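PDB 2HXI: putative transcriptional regulator from Streptomyces coelicolor, which probably binds cis-regulatory DNA as a transcription factor of the TetR family, pairing an N-terminal helix-turn-helix domain with a larger all-helical C-terminal domain. Local coordinates for residues W29-E32 with Q33-A37; K54-S58 with L59-S63; R134-M137 with E138-Q142. All blocks are in the same frame, centred on the assembly; numbering follows the deposited sequence.

Contact 1. Residues W29-E32 with Q33-A37; sequences WSTE and QILDA
The indole of Trp29 meets the side-chain amide of Gln33 at its edge: Gln33 OE1 lies in the ring plane, 3.7 Å from Trp29 CE3, and the ring and amide planes stand 76° apart, so the two side chains cross almost at right angles without stacking. Gln33 NE2 lies near the same edge, 3.8 Å from Trp29 CE3. The indole nitrogen, Trp29 NE1, is engaged by the backbone oxygen of Leu59. Gln33 OE1 itself is gripped twice. Ser30 N donates to it over 2.9 Å, nearly straight at 171° and aimed at a lone pair in the carbonyl plane, while Ser30 OG donates over 3.2 Å from a position tilted out of that plane. With chi1 at 60°, Ser30 OG sits between its own backbone N and carbonyl carbon, and there it also accepts from Gln33 N at 3.1 Å. Ser30 and Gln33 thus cap each other reciprocally, a capping box in which Ser30 is the N-cap of helix 31-43. With alanine in place of Ser30, Gln33 N would probably lose its capping acceptor, and the glutamine amide would be held less firmly, by one bond instead of two. Beyond the cap, Ile34 N, Leu35 N and Asp36 N bond back to Ser30 O, Thr31 O and Glu32 O. Trp29 CB rests 3.9 Å from Ile34 CG1, and Thr31 CG2 runs alongside Leu35 CD1 at 3.8 Å. Leu35 continues onto Phe70 and helix 73-88, where Asp36 forms a salt bridge with Arg83. The box satisfies Gln33 N, an amide of the first helical turn, and Gln33 OE1 in return satisfies Ser30 N.

Contact 2. Residues K54-S58 with L59-S63; sequences KLAAS and LGTDS
Helix 52-58 ends here in a Schellman motif, inside the predicted helix-turn-helix: residues 59-62 form the turn, Ser63 begins helix 63-66, and Ala56 and Ala57 receive the chain as it leaves the first helix. Thr61 N donates to Ala56 O over 2.9 Å at a fairly straight 164°, and Gly60 N reaches Ala57 O at 3.2 Å from above the carbonyl plane. Leu59 N is shared weakly between Leu55 O and Ala56 O. Gly60 takes a positive phi of 67°, a backbone shape that favours glycine. A chi1 of 86° sets Ser58 OG between its own backbone N and carbonyl carbon, from where it reaches back to donate to Leu55 O at 2.7 Å. On the inner side, Leu59 CD1 packs at 3.8 Å against Leu55 CD1, the two leucines crossing obliquely. The methyl of Ala56 fits close to the returning chain, 3.5 Å from Ser63 N, and Thr61 CG2 lies 3.5 Å from Ala56 O. Asp62, the N-cap of helix 63-66, caps a backbone N just beyond Ser63, and its OD1 also bonds the hydroxyls of Ser64 and Ser65. Polar closure and apolar packing therefore coincide: amides of the turn bond the last carbonyls of one helix, while the Ala56 methyl lies against the Asp62-Ser63 backbone and both leucines share Leu66 of the next.

Contact 3. Residues R134-M137 with E138-Q142; sequences RLMM and EEVLQ
A chi1 of 175° carries CG of Met136 to the far side from its backbone N, and a bend at chi2 (-82°) then lays the selenomethionine along the helix, with SE 3.7 Å from Val140 CG2. Val140 answers by holding CG2 beside its own backbone N, where this methyl also lies 3.3 Å from Met136 O; the two side chains run alongside one another. Tyr158 of helix 154-173 lies against both. One residue further on, Leu141 CG sits 3.2 Å from Met137 O and its CD1 is loosely placed 4.5 Å from Met137 CB. The backbone beneath is regular. Glu138 N, Glu139 N, Val140 N and Leu141 N bond to the carbonyls of Arg134, Leu135, Met136 and Met137, that from Val140 N to Met136 O being 3.0 Å long and nearly straight. Glu138 CB packs 3.3 Å from Arg134 O, and its carboxylate turns away to other partners. Its OE2 takes Gln142 NE2 over 3.0 Å, one turn along the helix, and Ala204 N of the second subunit, while OE1 takes Leu205 N of that subunit; together the three donors probably hold the carboxylate's rotation. Arg134 likewise bonds across the interface, through NE to Gly196 O of the second subunit. On another face, buried Glu139 is met by Tyr92 and by Arg101, whose positive charge probably offsets its own. Helix 131-146 is thus a helix of the TetR-type C-terminal domain with divided faces: one mainly apolar toward helices 98-113 and 154-173, with the Glu139-Arg101 pair at its side, and a mixed one that meets the partner subunit of the dimer through polar bonds and packing.

Contacts 1 and 2 are partly buried and belong to the same N-terminal domain, probably the DNA-binding one, their centres about 11 Å apart. They meet directly, through the indole bond and through Ile34 and Ala37, which pack on Leu55 and Leu59. Both are helix ends, one a start closed by side chains, the other a finish closed mainly by backbone amides. Contact 3 is mid-helix and buried, in the C-terminal domain, its centre about 24 Å from that of contact 1 and 34 Å from that of contact 2. Of the three, contact 3 alone reaches the second subunit, combining largely apolar packing within its chain with bonds and packing across the interface.

Contact 1. Residues W29-E32 with Q33-A37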
ATOM      1  N   TRP B  29      24.774 -25.512   3.279  1.00 35.87           N
ATOM      2  CA  TRP B  29      23.748 -25.072   2.347  1.00 31.51           C
ATOM      3  C   TRP B  29      24.208 -23.804   1.636  1.00 30.53           C
ATOM      4  O   TRP B  29      24.997 -23.033   2.192  1.00 28.26           O
ATOM      5  CB  TRP B  29      22.494 -24.772   3.160  1.00 30.23           C
ATOM      6  CG  TRP B  29      22.012 -25.908   3.981  1.00 27.01           C
ATOM      7  CD1 TRP B  29      21.977 -25.986   5.334  1.00 25.03           C
ATOM      8  CD2 TRP B  29      21.446 -27.112   3.488  1.00 27.71           C
ATOM      9  NE1 TRP B  29      21.425 -27.194   5.735  1.00 27.16           N
ATOM     10  CE2 TRP B  29      21.089 -27.901   4.603  1.00 27.38           C
ATOM     11  CE3 TRP B  29      21.213 -27.615   2.197  1.00 28.07           C
ATOM     12  CZ2 TRP B  29      20.494 -29.169   4.464  1.00 28.85           C
ATOM     13  CZ3 TRP B  29      20.644 -28.872   2.070  1.00 27.92           C
ATOM     14  CH2 TRP B  29      20.286 -29.627   3.196  1.00 28.15           C
ATOM     15  N   SER B  30      23.776 -23.591   0.403  1.00 29.57           N
ATOM     16  CA  SER B  30      24.011 -22.297  -0.230  1.00 29.65           C
ATOM     17  C   SER B  30      23.019 -21.294   0.360  1.00 29.21           C
ATOM     18  O   SER B  30      22.027 -21.690   0.977  1.00 28.15           O
ATOM     19  CB  SER B  30      23.785 -22.379  -1.715  1.00 30.49           C
ATOM     20  OG  SER B  30      22.423 -22.772  -1.988  1.00 30.90           O
ATOM     21  N   THR B  31      23.263 -20.015   0.116  1.00 29.28           N
ATOM     22  CA  THR B  31      22.356 -18.922   0.493  1.00 29.86           C
ATOM     23  C   THR B  31      21.023 -19.177  -0.179  1.00 30.56           C
ATOM     24  O   THR B  31      19.975 -19.126   0.476  1.00 29.51           O
ATOM     25  CB  THR B  31      22.928 -17.552   0.065  1.00 30.17           C
ATOM     26  OG1 THR B  31      24.225 -17.384   0.650  1.00 29.58           O
ATOM     27  CG2 THR B  31      22.034 -16.372   0.533  1.00 28.24           C
ATOM     28  N   GLU B  32      21.069 -19.475  -1.477  1.00 31.30           N
ATOM     29  CA  GLU B  32      19.850 -19.850  -2.223  1.00 32.16           C
ATOM     30  C   GLU B  32      18.982 -20.932  -1.533  1.00 30.01           C
ATOM     31  O   GLU B  32      17.785 -20.736  -1.348  1.00 30.24           O
ATOM     32  CB  GLU B  32      20.155 -20.173  -3.697  1.00 33.06           C
ATOM     33  CG  GLU B  32      20.580 -18.936  -4.547  1.00 40.45           C
ATOM     34  CD  GLU B  32      22.039 -18.448  -4.304  1.00 47.81           C
ATOM     35  OE1 GLU B  32      22.826 -19.149  -3.603  1.00 49.40           O
ATOM     36  OE2 GLU B  32      22.390 -17.353  -4.843  1.00 51.42           O
ATOM     37  N   GLN B  33      19.584 -22.041  -1.112  1.00 27.90           N
ATOM     38  CA  GLN B  33      18.887 -23.073  -0.343  1.00 26.83           C
ATOM     39  C   GLN B  33      18.286 -22.608   1.010  1.00 24.35           C
ATOM     40  O   GLN B  33      17.175 -23.005   1.397  1.00 24.07           O
ATOM     41  CB  GLN B  33      19.802 -24.281  -0.145  1.00 27.37           C
ATOM     42  CG  GLN B  33      20.059 -25.033  -1.435  1.00 29.44           C
ATOM     43  CD  GLN B  33      21.082 -26.064  -1.244  1.00 34.95           C
ATOM     44  OE1 GLN B  33      22.202 -25.765  -0.799  1.00 32.99           O
ATOM     45  NE2 GLN B  33      20.715 -27.318  -1.518  1.00 36.94           N
ATOM     46  N   ILE B  34      19.064 -21.836   1.757  1.00 21.81           N
ATOM     47  CA  ILE B  34      18.602 -21.227   2.989  1.00 20.20           C
ATOM     48  C   ILE B  34      17.342 -20.360   2.721  1.00 21.47           C
ATOM     49  O   ILE B  34      16.332 -20.479   3.424  1.00 20.16           O
ATOM     50  CB  ILE B  34      19.746 -20.389   3.637  1.00 20.15           C
ATOM     51  CG1 ILE B  34      20.942 -21.333   4.008  1.00 17.91           C
ATOM     52  CG2 ILE B  34      19.244 -19.643   4.845  1.00 16.09           C
ATOM     53  CD1 ILE B  34      22.255 -20.530   4.406  1.00 18.87           C
ATOM     54  N   LEU B  35      17.426 -19.509   1.690  1.00 21.85           N
ATOM     55  CA  LEU B  35      16.325 -18.577   1.370  1.00 22.46           C
ATOM     56  C   LEU B  35      15.044 -19.334   0.983  1.00 22.76           C
ATOM     57  O   LEU B  35      13.936 -18.935   1.398  1.00 23.76           O
ATOM     58  CB  LEU B  35      16.782 -17.690   0.210  1.00 21.61           C
ATOM     59  CG  LEU B  35      17.920 -16.776   0.632  1.00 24.10           C
ATOM     60  CD1 LEU B  35      18.452 -16.092  -0.633  1.00 26.57           C
ATOM     61  CD2 LEU B  35      17.546 -15.805   1.634  1.00 21.80           C
ATOM     62  N   ASP B  36      15.195 -20.387   0.202  1.00 22.60           N
ATOM     63  CA  ASP B  36      14.090 -21.244  -0.188  1.00 24.77           C
ATOM     64  C   ASP B  36      13.480 -22.020   0.994  1.00 24.17           C
ATOM     65  O   ASP B  36      12.252 -22.214   1.077  1.00 22.74           O
ATOM     66  CB  ASP B  36      14.516 -22.202  -1.300  1.00 26.58           C
ATOM     67  CG  ASP B  36      14.529 -21.547  -2.699  1.00 29.92           C
ATOM     68  OD1 ASP B  36      14.118 -20.362  -2.877  1.00 34.23           O
ATOM     69  OD2 ASP B  36      15.007 -22.235  -3.624  1.00 38.90           O
ATOM     70  N   ALA B  37      14.321 -22.463   1.922  1.00 22.04           N
ATOM     71  CA  ALA B  37      13.764 -23.093   3.135  1.00 21.66           C
ATOM     72  C   ALA B  37      12.959 -22.073   3.914  1.00 19.89           C
ATOM     73  O   ALA B  37      11.866 -22.355   4.457  1.00 19.80           O
ATOM     74  CB  ALA B  37      14.895 -23.673   4.002  1.00 20.11           C
TER

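Contact 2. Residues K54-S58 with L59-S63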
ATOM      1  N   LYS B  54      14.277 -21.044  14.313  1.00 19.28           N
ATOM      2  CA  LYS B  54      13.518 -22.116  13.613  1.00 21.03           C
ATOM      3  C   LYS B  54      14.107 -22.436  12.247  1.00 19.18           C
ATOM      4  O   LYS B  54      14.277 -23.610  11.870  1.00 18.45           O
ATOM      5  CB  LYS B  54      12.021 -21.778  13.507  1.00 20.69           C
ATOM      6  CG  LYS B  54      11.203 -22.947  12.761  1.00 23.03           C
ATOM      7  CD  LYS B  54       9.675 -22.604  12.648  1.00 25.08           C
ATOM      8  CE  LYS B  54       8.807 -23.838  12.222  1.00 29.17           C
ATOM      9  NZ  LYS B  54       7.409 -23.471  11.679  1.00 33.08           N
ATOM     10  N   LEU B  55      14.495 -21.373  11.509  1.00 16.84           N
ATOM     11  CA  LEU B  55      15.098 -21.583  10.210  1.00 16.03           C
ATOM     12  C   LEU B  55      16.382 -22.400  10.374  1.00 16.66           C
ATOM     13  O   LEU B  55      16.617 -23.379   9.658  1.00 16.71           O
ATOM     14  CB  LEU B  55      15.433 -20.219   9.538  1.00 16.55           C
ATOM     15  CG  LEU B  55      16.135 -20.347   8.187  1.00 15.93           C
ATOM     16  CD1 LEU B  55      15.327 -21.108   7.130  1.00 18.93           C
ATOM     17  CD2 LEU B  55      16.429 -18.867   7.679  1.00 14.84           C
ATOM     18  N   ALA B  56      17.212 -22.040  11.367  1.00 16.43           N
ATOM     19  CA  ALA B  56      18.500 -22.747  11.545  1.00 18.25           C
ATOM     20  C   ALA B  56      18.292 -24.241  11.857  1.00 19.15           C
ATOM     21  O   ALA B  56      19.001 -25.121  11.351  1.00 20.52           O
ATOM     22  CB  ALA B  56      19.306 -22.073  12.676  1.00 19.33           C
ATOM     23  N   ALA B  57      17.328 -24.465  12.718  1.00 19.33           N
ATOM     24  CA  ALA B  57      16.965 -25.783  13.193  1.00 22.97           C
ATOM     25  C   ALA B  57      16.469 -26.652  12.043  1.00 23.44           C
ATOM     26  O   ALA B  57      16.815 -27.799  11.963  1.00 22.78           O
ATOM     27  CB  ALA B  57      15.887 -25.654  14.210  1.00 23.11           C
ATOM     28  N   SER B  58      15.714 -26.068  11.123  1.00 23.91           N
ATOM     29  CA  SER B  58      15.240 -26.792   9.943  1.00 22.98           C
ATOM     30  C   SER B  58      16.395 -27.198   9.012  1.00 23.42           C
ATOM     31  O   SER B  58      16.285 -28.173   8.227  1.00 24.63           O
ATOM     32  CB  SER B  58      14.205 -25.888   9.246  1.00 24.74           C
ATOM     33  OG  SER B  58      14.834 -24.982   8.348  1.00 23.71           O
ATOM     34  N   LEU B  59      17.494 -26.459   9.047  1.00 19.91           N
ATOM     35  CA  LEU B  59      18.631 -26.707   8.183  1.00 20.08           C
ATOM     36  C   LEU B  59      19.698 -27.578   8.859  1.00 19.16           C
ATOM     37  O   LEU B  59      20.772 -27.838   8.291  1.00 22.87           O
ATOM     38  CB  LEU B  59      19.194 -25.379   7.709  1.00 20.19           C
ATOM     39  CG  LEU B  59      18.227 -24.592   6.809  1.00 21.60           C
ATOM     40  CD1 LEU B  59      18.580 -23.095   6.803  1.00 19.86           C
ATOM     41  CD2 LEU B  59      18.184 -25.226   5.340  1.00 22.40           C
ATOM     42  N   GLY B  60      19.436 -27.905  10.110  1.00 20.83           N
ATOM     43  CA  GLY B  60      20.365 -28.696  10.945  1.00 21.50           C
ATOM     44  C   GLY B  60      21.628 -27.921  11.232  1.00 22.42           C
ATOM     45  O   GLY B  60      22.753 -28.478  11.290  1.00 21.50           O
ATOM     46  N   THR B  61      21.432 -26.620  11.465  1.00 21.77           N
ATOM     47  CA  THR B  61      22.561 -25.785  11.663  1.00 22.73           C
ATOM     48  C   THR B  61      22.251 -24.860  12.820  1.00 23.38           C
ATOM     49  O   THR B  61      21.307 -25.077  13.501  1.00 23.80           O
ATOM     50  CB  THR B  61      23.024 -25.078  10.315  1.00 23.18           C
ATOM     51  OG1 THR B  61      24.329 -24.500  10.511  1.00 27.49           O
ATOM     52  CG2 THR B  61      22.014 -24.073   9.837  1.00 24.56           C
ATOM     53  N   ASP B  62      23.067 -23.856  13.064  1.00 22.27           N
ATOM     54  CA  ASP B  62      22.712 -22.958  14.167  1.00 24.16           C
ATOM     55  C   ASP B  62      22.573 -21.512  13.720  1.00 23.60           C
ATOM     56  O   ASP B  62      23.022 -21.161  12.675  1.00 22.23           O
ATOM     57  CB  ASP B  62      23.651 -23.088  15.348  1.00 25.41           C
ATOM     58  CG  ASP B  62      25.088 -22.975  14.968  1.00 27.55           C
ATOM     59  OD1 ASP B  62      25.467 -22.041  14.198  1.00 31.40           O
ATOM     60  OD2 ASP B  62      25.837 -23.849  15.485  1.00 33.07           O
ATOM     61  N   SER B  63      21.960 -20.688  14.570  1.00 25.42           N
ATOM     62  CA  SER B  63      21.641 -19.335  14.204  1.00 25.38           C
ATOM     63  C   SER B  63      22.958 -18.626  13.916  1.00 25.23           C
ATOM     64  O   SER B  63      23.087 -17.962  12.909  1.00 24.22           O
ATOM     65  CB  SER B  63      20.782 -18.659  15.286  1.00 25.99           C
ATOM     66  OG  SER B  63      19.629 -19.458  15.556  1.00 29.71           O
TER

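Contact 3. Residues R134-M137 with E138-Q142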
ATOM      1  N   ARG B 134      15.937  -8.660 -10.471  1.00 18.27           N
ATOM      2  CA  ARG B 134      16.464  -8.418 -11.809  1.00 17.66           C
ATOM      3  C   ARG B 134      15.551  -8.921 -12.955  1.00 16.38           C
ATOM      4  O   ARG B 134      15.336  -8.180 -13.952  1.00 17.40           O
ATOM      5  CB  ARG B 134      17.923  -8.892 -11.954  1.00 18.59           C
ATOM      6  CG  ARG B 134      18.909  -7.983 -11.170  1.00 20.11           C
ATOM      7  CD  ARG B 134      20.372  -8.492 -11.345  1.00 20.00           C
ATOM      8  NE  ARG B 134      21.365  -7.626 -10.690  1.00 22.51           N
ATOM      9  CZ  ARG B 134      21.997  -7.912  -9.538  1.00 26.40           C
ATOM     10  NH1 ARG B 134      21.778  -9.063  -8.886  1.00 26.54           N
ATOM     11  NH2 ARG B 134      22.837  -7.035  -9.006  1.00 24.13           N
ATOM     12  N   LEU B 135      15.055 -10.147 -12.852  1.00 16.83           N
ATOM     13  CA  LEU B 135      14.167 -10.681 -13.883  1.00 18.36           C
ATOM     14  C   LEU B 135      12.898  -9.860 -14.019  1.00 16.86           C
ATOM     15  O   LEU B 135      12.348  -9.617 -15.150  1.00 17.65           O
ATOM     16  CB  LEU B 135      13.738 -12.099 -13.579  1.00 20.17           C
ATOM     17  CG  LEU B 135      14.785 -13.155 -13.852  1.00 24.50           C
ATOM     18  CD1 LEU B 135      14.315 -14.530 -13.320  1.00 25.66           C
ATOM     19  CD2 LEU B 135      15.027 -13.233 -15.382  1.00 22.50           C
HETATM   20  N   MSE B 136      12.366  -9.455 -12.878  1.00 16.85           N
HETATM   21  CA  MSE B 136      11.125  -8.662 -12.896  1.00 17.51           C
HETATM   22  C   MSE B 136      11.404  -7.290 -13.509  1.00 16.85           C
HETATM   23  O   MSE B 136      10.648  -6.819 -14.384  1.00 13.52           O
HETATM   24  CB  MSE B 136      10.500  -8.588 -11.468  1.00 17.70           C
HETATM   25  CG  MSE B 136       9.249  -7.648 -11.433  1.00 19.16           C
HETATM   26 SE   MSE B 136       9.605  -5.766 -11.278  0.60 20.78          SE
HETATM   27  CE  MSE B 136      10.423  -5.690  -9.487  1.00 21.25           C
HETATM   28  N   MSE B 137      12.486  -6.625 -13.045  1.00 16.28           N
HETATM   29  CA  MSE B 137      12.860  -5.354 -13.577  1.00 16.83           C
HETATM   30  C   MSE B 137      13.156  -5.381 -15.043  1.00 15.57           C
HETATM   31  O   MSE B 137      12.708  -4.459 -15.726  1.00 14.37           O
HETATM   32  CB  MSE B 137      14.044  -4.803 -12.792  1.00 15.88           C
HETATM   33  CG  MSE B 137      13.565  -4.404 -11.398  1.00 16.26           C
HETATM   34 SE   MSE B 137      15.233  -4.031 -10.338  0.80 27.45          SE
HETATM   35  CE  MSE B 137      15.263  -2.225 -10.794  1.00 20.14           C
ATOM     36  N   GLU B 138      13.862  -6.441 -15.515  1.00 13.91           N
ATOM     37  CA  GLU B 138      14.224  -6.552 -16.939  1.00 14.13           C
ATOM     38  C   GLU B 138      12.907  -6.542 -17.776  1.00 15.58           C
ATOM     39  O   GLU B 138      12.774  -5.856 -18.810  1.00 16.20           O
ATOM     40  CB  GLU B 138      15.057  -7.817 -17.207  1.00 15.14           C
ATOM     41  CG  GLU B 138      15.444  -7.956 -18.688  1.00 13.19           C
ATOM     42  CD  GLU B 138      16.357  -6.826 -19.184  1.00 14.25           C
ATOM     43  OE1 GLU B 138      16.971  -6.064 -18.390  1.00 16.98           O
ATOM     44  OE2 GLU B 138      16.458  -6.727 -20.410  1.00 17.25           O
ATOM     45  N   GLU B 139      11.927  -7.326 -17.343  1.00 14.79           N
ATOM     46  CA  GLU B 139      10.700  -7.398 -18.155  1.00 15.11           C
ATOM     47  C   GLU B 139       9.923  -6.076 -18.116  1.00 15.04           C
ATOM     48  O   GLU B 139       9.378  -5.639 -19.163  1.00 15.27           O
ATOM     49  CB  GLU B 139       9.854  -8.591 -17.687  1.00 14.97           C
ATOM     50  CG  GLU B 139       8.432  -8.635 -18.373  1.00 16.69           C
ATOM     51  CD  GLU B 139       8.449  -8.840 -19.902  1.00 18.77           C
ATOM     52  OE1 GLU B 139       9.531  -8.949 -20.538  1.00 19.40           O
ATOM     53  OE2 GLU B 139       7.332  -8.833 -20.490  1.00 20.79           O
ATOM     54  N   VAL B 140       9.792  -5.462 -16.945  1.00 14.29           N
ATOM     55  CA  VAL B 140       9.085  -4.183 -16.870  1.00 13.04           C
ATOM     56  C   VAL B 140       9.756  -3.134 -17.784  1.00 13.91           C
ATOM     57  O   VAL B 140       9.130  -2.449 -18.594  1.00 12.53           O
ATOM     58  CB  VAL B 140       8.959  -3.710 -15.404  1.00 15.01           C
ATOM     59  CG1 VAL B 140       8.282  -2.345 -15.367  1.00 16.06           C
ATOM     60  CG2 VAL B 140       8.124  -4.733 -14.562  1.00 14.75           C
ATOM     61  N   LEU B 141      11.082  -3.080 -17.703  1.00 13.58           N
ATOM     62  CA  LEU B 141      11.820  -2.081 -18.458  1.00 14.10           C
ATOM     63  C   LEU B 141      11.721  -2.367 -19.986  1.00 14.62           C
ATOM     64  O   LEU B 141      11.575  -1.433 -20.788  1.00 15.35           O
ATOM     65  CB  LEU B 141      13.287  -2.077 -17.984  1.00 14.53           C
ATOM     66  CG  LEU B 141      13.556  -1.508 -16.572  1.00 13.49           C
ATOM     67  CD1 LEU B 141      14.966  -1.798 -15.972  1.00 13.30           C
ATOM     68  CD2 LEU B 141      13.187  -0.020 -16.506  1.00 16.87           C
ATOM     69  N   GLN B 142      11.783  -3.639 -20.404  1.00 13.08           N
ATOM     70  CA  GLN B 142      11.654  -3.984 -21.825  1.00 13.96           C
ATOM     71  C   GLN B 142      10.244  -3.594 -22.289  1.00 14.20           C
ATOM     72  O   GLN B 142      10.064  -3.033 -23.367  1.00 14.72           O
ATOM     73  CB  GLN B 142      11.913  -5.494 -22.046  1.00 13.59           C
ATOM     74  CG  GLN B 142      13.374  -5.875 -21.913  1.00 14.70           C
ATOM     75  CD  GLN B 142      14.236  -5.378 -23.102  1.00 22.18           C
ATOM     76  OE1 GLN B 142      13.741  -4.743 -24.038  1.00 22.78           O
ATOM     77  NE2 GLN B 142      15.518  -5.691 -23.064  1.00 19.50           N
TER